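Local coordinates for cystalysin (Treponema denticola, PDB 1C7N), which belongs to the pyridoxal-5'-phosphate-dependent proteins of the class I and II aminotransferase family and carries pyridoxal-5'-phosphate in its pocket, at residues A[156-170]-A[189-203]. Residues are numbered along the deposited sequence; the frame is centred on the assembly and turned at random.
Sequences LEKLSKDKNNKALLF and IKDIVLKSDLMLWSD. With PLP (pyridoxal-5'-phosphate), chain I.
W201 N donates to L168 O (3.0 Å, 168° at the hydrogen), one of five backbone bonds, from M199 N to K166 O through to D203 N to F170 O, between neighbouring parallel strands whose segment axes diverge by only 9°. On one face of the sheet, A167 CB stands 3.5 Å above the W201 ring plane, 18° off the normal of the six-membered ring, which defines a CH-pi contact. L169 CD1 reaches the edge of the same indole, while V106 of helix 98-109 also touches it.

On the other face, I189 of helix 189-195 meets the sheet: its CG2 lies 3.7 Å from L168 CD2, and its CD1 approaches F170 CZ obliquely. I192 packs instead on L156, E157 and S160 of the nearly parallel helix 156-160. L198 wedges between the end of helix 153-160 and strand 165-170, CD2 3.3 Å from A167 N and CD1 only 3.5 Å from S160 CB, tighter than usual for carbons.

Packing slackens at the exposed E157 and K195 side chains, where E157 OE2 stays 5.3 Å from K195 NZ, too far for a salt bridge. Two bends near the end of the K195 chain fold its amine inward: NZ donates to buried S160 OG (2.7 Å), whose own proton goes to E157 O, and to I192 O on a lone pair. Where the strands begin, a water donates to K166 O and, at longer range, to D197 O.

At the opposite end D203 OD1 lies 2.6 Å from PLP N1, and I205 N holds OD2. Strand 165-171, helix 183-195 and strand 199-203 thus form a beta-alpha-beta unit of the PLP-dependent aminotransferase fold, ending at the cofactor's pyridine nitrogen.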
# COMPACT_ATOMS: atom_id res chain seq x y z
N LEU A 156 -28.32 -9.36 -19.63
CA LEU A 156 -27.52 -8.19 -19.28
C LEU A 156 -28.27 -6.89 -19.56
O LEU A 156 -28.23 -5.97 -18.75
CB LEU A 156 -26.19 -8.20 -20.03
CG LEU A 156 -25.25 -7.01 -19.75
CD1 LEU A 156 -24.92 -6.94 -18.26
CD2 LEU A 156 -23.98 -7.16 -20.57
N GLU A 157 -28.95 -6.82 -20.70
CA GLU A 157 -29.69 -5.61 -21.03
C GLU A 157 -30.83 -5.42 -20.03
O GLU A 157 -31.15 -4.30 -19.64
CB GLU A 157 -30.26 -5.67 -22.45
CG GLU A 157 -30.78 -4.31 -22.93
CD GLU A 157 -31.38 -4.35 -24.33
OE1 GLU A 157 -30.71 -4.86 -25.25
OE2 GLU A 157 -32.52 -3.86 -24.50
N LYS A 158 -31.43 -6.53 -19.63
CA LYS A 158 -32.52 -6.49 -18.66
C LYS A 158 -32.02 -5.90 -17.35
O LYS A 158 -32.65 -5.00 -16.79
CB LYS A 158 -33.06 -7.90 -18.42
CG LYS A 158 -34.19 -7.95 -17.41
CD LYS A 158 -34.71 -9.37 -17.26
CE LYS A 158 -35.80 -9.44 -16.19
NZ LYS A 158 -36.28 -10.84 -16.02
N LEU A 159 -30.89 -6.40 -16.87
CA LEU A 159 -30.32 -5.92 -15.61
C LEU A 159 -29.91 -4.46 -15.65
O LEU A 159 -30.03 -3.75 -14.66
CB LEU A 159 -29.11 -6.78 -15.22
CG LEU A 159 -29.37 -8.26 -14.93
CD1 LEU A 159 -28.04 -8.98 -14.77
CD2 LEU A 159 -30.23 -8.40 -13.69
N SER A 160 -29.43 -4.00 -16.80
CA SER A 160 -29.00 -2.62 -16.95
C SER A 160 -30.17 -1.65 -16.83
O SER A 160 -29.99 -0.48 -16.50
CB SER A 160 -28.31 -2.41 -18.30
OG SER A 160 -29.25 -2.49 -19.36
N LYS A 161 -31.37 -2.15 -17.10
CA LYS A 161 -32.56 -1.32 -17.03
C LYS A 161 -33.03 -1.13 -15.59
O LYS A 161 -33.86 -0.26 -15.32
CB LYS A 161 -33.68 -1.94 -17.88
CG LYS A 161 -33.44 -1.80 -19.38
CD LYS A 161 -33.84 -3.06 -20.14
CE LYS A 161 -35.29 -3.45 -19.90
NZ LYS A 161 -35.63 -4.75 -20.55
N ASP A 162 -32.50 -1.94 -14.67
CA ASP A 162 -32.85 -1.83 -13.26
C ASP A 162 -32.10 -0.65 -12.65
O ASP A 162 -30.89 -0.72 -12.42
CB ASP A 162 -32.49 -3.11 -12.51
CG ASP A 162 -32.97 -3.11 -11.06
OD1 ASP A 162 -33.28 -2.01 -10.54
OD2 ASP A 162 -33.04 -4.19 -10.45
N LYS A 163 -32.83 0.42 -12.41
CA LYS A 163 -32.30 1.66 -11.83
C LYS A 163 -31.43 1.49 -10.59
O LYS A 163 -30.51 2.28 -10.37
CB LYS A 163 -33.47 2.59 -11.52
CG LYS A 163 -34.68 1.88 -10.89
CD LYS A 163 -35.39 0.99 -11.91
CE LYS A 163 -36.32 -0.02 -11.23
NZ LYS A 163 -36.91 -0.98 -12.21
N ASN A 164 -31.72 0.48 -9.78
CA ASN A 164 -30.95 0.27 -8.56
C ASN A 164 -29.52 -0.19 -8.86
O ASN A 164 -28.63 -0.03 -8.03
CB ASN A 164 -31.63 -0.76 -7.65
CG ASN A 164 -30.99 -0.82 -6.28
OD1 ASN A 164 -30.89 0.19 -5.58
ND2 ASN A 164 -30.55 -2.02 -5.88
N ASN A 165 -29.32 -0.76 -10.04
CA ASN A 165 -27.99 -1.22 -10.44
C ASN A 165 -27.23 0.01 -10.89
O ASN A 165 -27.66 0.74 -11.78
CB ASN A 165 -28.10 -2.26 -11.55
CG ASN A 165 -28.85 -3.50 -11.09
OD1 ASN A 165 -28.83 -3.84 -9.91
ND2 ASN A 165 -29.50 -4.19 -12.02
N LYS A 166 -26.08 0.25 -10.26
CA LYS A 166 -25.29 1.43 -10.56
C LYS A 166 -24.08 1.24 -11.46
O LYS A 166 -23.56 2.21 -12.01
CB LYS A 166 -24.84 2.07 -9.25
CG LYS A 166 -25.98 2.32 -8.27
CD LYS A 166 -27.04 3.23 -8.89
CE LYS A 166 -28.25 3.38 -7.99
NZ LYS A 166 -29.27 4.29 -8.58
N ALA A 167 -23.62 -0.00 -11.62
CA ALA A 167 -22.46 -0.23 -12.46
C ALA A 167 -22.25 -1.67 -12.87
O ALA A 167 -22.82 -2.60 -12.30
CB ALA A 167 -21.20 0.28 -11.75
N LEU A 168 -21.40 -1.83 -13.88
CA LEU A 168 -21.03 -3.14 -14.41
C LEU A 168 -19.55 -3.37 -14.12
O LEU A 168 -18.69 -2.66 -14.65
CB LEU A 168 -21.27 -3.19 -15.92
CG LEU A 168 -20.68 -4.41 -16.64
CD1 LEU A 168 -21.26 -5.68 -16.03
CD2 LEU A 168 -20.99 -4.34 -18.13
N LEU A 169 -19.26 -4.34 -13.26
CA LEU A 169 -17.89 -4.68 -12.92
C LEU A 169 -17.47 -5.76 -13.93
O LEU A 169 -17.90 -6.90 -13.83
CB LEU A 169 -17.82 -5.21 -11.49
CG LEU A 169 -16.44 -5.50 -10.88
CD1 LEU A 169 -15.49 -4.33 -11.13
CD2 LEU A 169 -16.60 -5.76 -9.39
N PHE A 170 -16.63 -5.36 -14.87
CA PHE A 170 -16.19 -6.23 -15.96
C PHE A 170 -14.75 -6.75 -15.84
O PHE A 170 -13.85 -6.02 -15.42
CB PHE A 170 -16.35 -5.46 -17.27
CG PHE A 170 -16.45 -6.32 -18.49
CD1 PHE A 170 -17.51 -7.21 -18.65
CD2 PHE A 170 -15.49 -6.23 -19.49
CE1 PHE A 170 -17.61 -7.99 -19.79
CE2 PHE A 170 -15.58 -7.01 -20.63
CZ PHE A 170 -16.65 -7.89 -20.78
N ILE A 189 -22.05 -4.74 -25.48
CA ILE A 189 -22.04 -4.33 -24.08
C ILE A 189 -21.99 -2.81 -24.00
O ILE A 189 -22.66 -2.21 -23.16
CB ILE A 189 -20.83 -4.93 -23.33
CG1 ILE A 189 -20.86 -6.45 -23.44
CG2 ILE A 189 -20.85 -4.49 -21.86
CD1 ILE A 189 -19.66 -7.14 -22.82
N LYS A 190 -21.21 -2.19 -24.88
CA LYS A 190 -21.09 -0.74 -24.90
C LYS A 190 -22.46 -0.09 -25.12
O LYS A 190 -22.80 0.88 -24.46
CB LYS A 190 -20.14 -0.28 -26.01
CG LYS A 190 -20.19 1.22 -26.27
CD LYS A 190 -19.32 1.61 -27.46
CE LYS A 190 -19.80 0.95 -28.75
NZ LYS A 190 -21.11 1.47 -29.24
N ASP A 191 -23.22 -0.64 -26.06
CA ASP A 191 -24.55 -0.10 -26.35
C ASP A 191 -25.47 -0.21 -25.14
O ASP A 191 -26.18 0.74 -24.81
CB ASP A 191 -25.18 -0.81 -27.55
CG ASP A 191 -24.50 -0.46 -28.86
OD1 ASP A 191 -23.85 0.60 -28.94
OD2 ASP A 191 -24.63 -1.25 -29.82
N ILE A 192 -25.44 -1.36 -24.49
CA ILE A 192 -26.27 -1.58 -23.30
C ILE A 192 -25.88 -0.59 -22.20
O ILE A 192 -26.74 -0.03 -21.51
CB ILE A 192 -26.09 -3.02 -22.76
CG1 ILE A 192 -26.59 -4.03 -23.79
CG2 ILE A 192 -26.83 -3.18 -21.44
CD1 ILE A 192 -26.42 -5.47 -23.36
N VAL A 193 -24.58 -0.35 -22.05
CA VAL A 193 -24.09 0.57 -21.03
C VAL A 193 -24.48 2.02 -21.30
O VAL A 193 -25.00 2.69 -20.41
CB VAL A 193 -22.56 0.49 -20.89
CG1 VAL A 193 -22.05 1.59 -19.95
CG2 VAL A 193 -22.16 -0.88 -20.35
N LEU A 194 -24.21 2.50 -22.51
CA LEU A 194 -24.53 3.88 -22.88
C LEU A 194 -26.04 4.14 -22.88
O LEU A 194 -26.48 5.28 -22.73
CB LEU A 194 -23.96 4.20 -24.26
CG LEU A 194 -22.44 4.10 -24.41
CD1 LEU A 194 -22.05 4.45 -25.83
CD2 LEU A 194 -21.76 5.04 -23.41
N LYS A 195 -26.81 3.07 -23.04
CA LYS A 195 -28.27 3.12 -23.06
C LYS A 195 -28.86 3.27 -21.65
O LYS A 195 -30.00 3.71 -21.49
CB LYS A 195 -28.81 1.84 -23.70
CG LYS A 195 -30.24 1.47 -23.32
CD LYS A 195 -30.53 0.00 -23.62
CE LYS A 195 -29.61 -0.93 -22.82
NZ LYS A 195 -29.70 -0.71 -21.34
N SER A 196 -28.08 2.91 -20.64
CA SER A 196 -28.53 2.99 -19.26
C SER A 196 -27.67 3.98 -18.48
O SER A 196 -26.85 4.69 -19.06
CB SER A 196 -28.43 1.62 -18.60
OG SER A 196 -27.08 1.20 -18.53
N ASP A 197 -27.86 4.02 -17.17
CA ASP A 197 -27.09 4.92 -16.32
C ASP A 197 -25.97 4.16 -15.62
O ASP A 197 -25.43 4.61 -14.61
CB ASP A 197 -27.98 5.59 -15.27
CG ASP A 197 -29.09 6.42 -15.89
OD1 ASP A 197 -28.82 7.15 -16.86
OD2 ASP A 197 -30.24 6.34 -15.39
N LEU A 198 -25.62 2.99 -16.17
CA LEU A 198 -24.57 2.17 -15.59
C LEU A 198 -23.20 2.77 -15.83
O LEU A 198 -22.92 3.34 -16.89
CB LEU A 198 -24.58 0.76 -16.19
CG LEU A 198 -25.64 -0.25 -15.73
CD1 LEU A 198 -25.47 -1.53 -16.53
CD2 LEU A 198 -25.48 -0.53 -14.24
N MET A 199 -22.34 2.64 -14.83
CA MET A 199 -20.98 3.13 -14.93
C MET A 199 -20.22 1.89 -15.39
O MET A 199 -20.75 0.78 -15.28
CB MET A 199 -20.51 3.58 -13.54
CG MET A 199 -19.32 4.49 -13.54
SD MET A 199 -19.11 5.25 -11.92
CE MET A 199 -17.44 5.87 -12.06
N LEU A 200 -19.02 2.04 -15.91
CA LEU A 200 -18.24 0.88 -16.34
C LEU A 200 -16.92 0.76 -15.59
O LEU A 200 -16.08 1.66 -15.67
CB LEU A 200 -17.95 0.92 -17.85
CG LEU A 200 -17.04 -0.22 -18.34
CD1 LEU A 200 -17.75 -1.56 -18.17
CD2 LEU A 200 -16.66 0.00 -19.78
N TRP A 201 -16.76 -0.33 -14.85
CA TRP A 201 -15.53 -0.59 -14.11
C TRP A 201 -14.90 -1.80 -14.78
O TRP A 201 -15.29 -2.94 -14.51
CB TRP A 201 -15.83 -0.91 -12.64
CG TRP A 201 -16.67 0.12 -11.92
CD1 TRP A 201 -16.85 1.43 -12.27
CD2 TRP A 201 -17.43 -0.08 -10.72
NE1 TRP A 201 -17.67 2.06 -11.36
CE2 TRP A 201 -18.04 1.15 -10.40
CE3 TRP A 201 -17.64 -1.19 -9.89
CZ2 TRP A 201 -18.86 1.31 -9.29
CZ3 TRP A 201 -18.46 -1.03 -8.78
CH2 TRP A 201 -19.06 0.21 -8.48
N SER A 202 -13.93 -1.56 -15.65
CA SER A 202 -13.27 -2.63 -16.39
C SER A 202 -11.91 -3.04 -15.84
O SER A 202 -10.94 -2.27 -15.88
CB SER A 202 -13.12 -2.21 -17.85
OG SER A 202 -12.71 -3.30 -18.65
N ASP A 203 -11.84 -4.27 -15.32
CA ASP A 203 -10.61 -4.81 -14.75
C ASP A 203 -9.87 -5.53 -15.87
O ASP A 203 -10.26 -6.62 -16.30
CB ASP A 203 -10.93 -5.78 -13.61
CG ASP A 203 -9.69 -6.34 -12.93
OD1 ASP A 203 -9.83 -6.94 -11.83
OD2 ASP A 203 -8.57 -6.21 -13.49
N1 PLP I . -8.17 -8.67 -10.82
C2 PLP I . -8.15 -9.97 -11.36
C2A PLP I . -9.26 -10.28 -12.34
C3 PLP I . -7.00 -10.80 -10.99
O3 PLP I . -7.09 -12.05 -11.44
C4 PLP I . -5.98 -10.26 -10.16
C4A PLP I . -4.77 -11.03 -9.85
C5 PLP I . -6.12 -8.85 -9.69
C6 PLP I . -7.22 -8.11 -10.00
C5A PLP I . -4.85 -8.21 -9.13
O4P PLP I . -4.78 -7.65 -7.88
P PLP I . -3.35 -6.94 -7.59
O1P PLP I . -3.40 -6.75 -6.14
O2P PLP I . -3.32 -5.62 -8.34
O3P PLP I . -2.25 -7.81 -8.00
O HOH W 1 -24.11 4.87 -11.70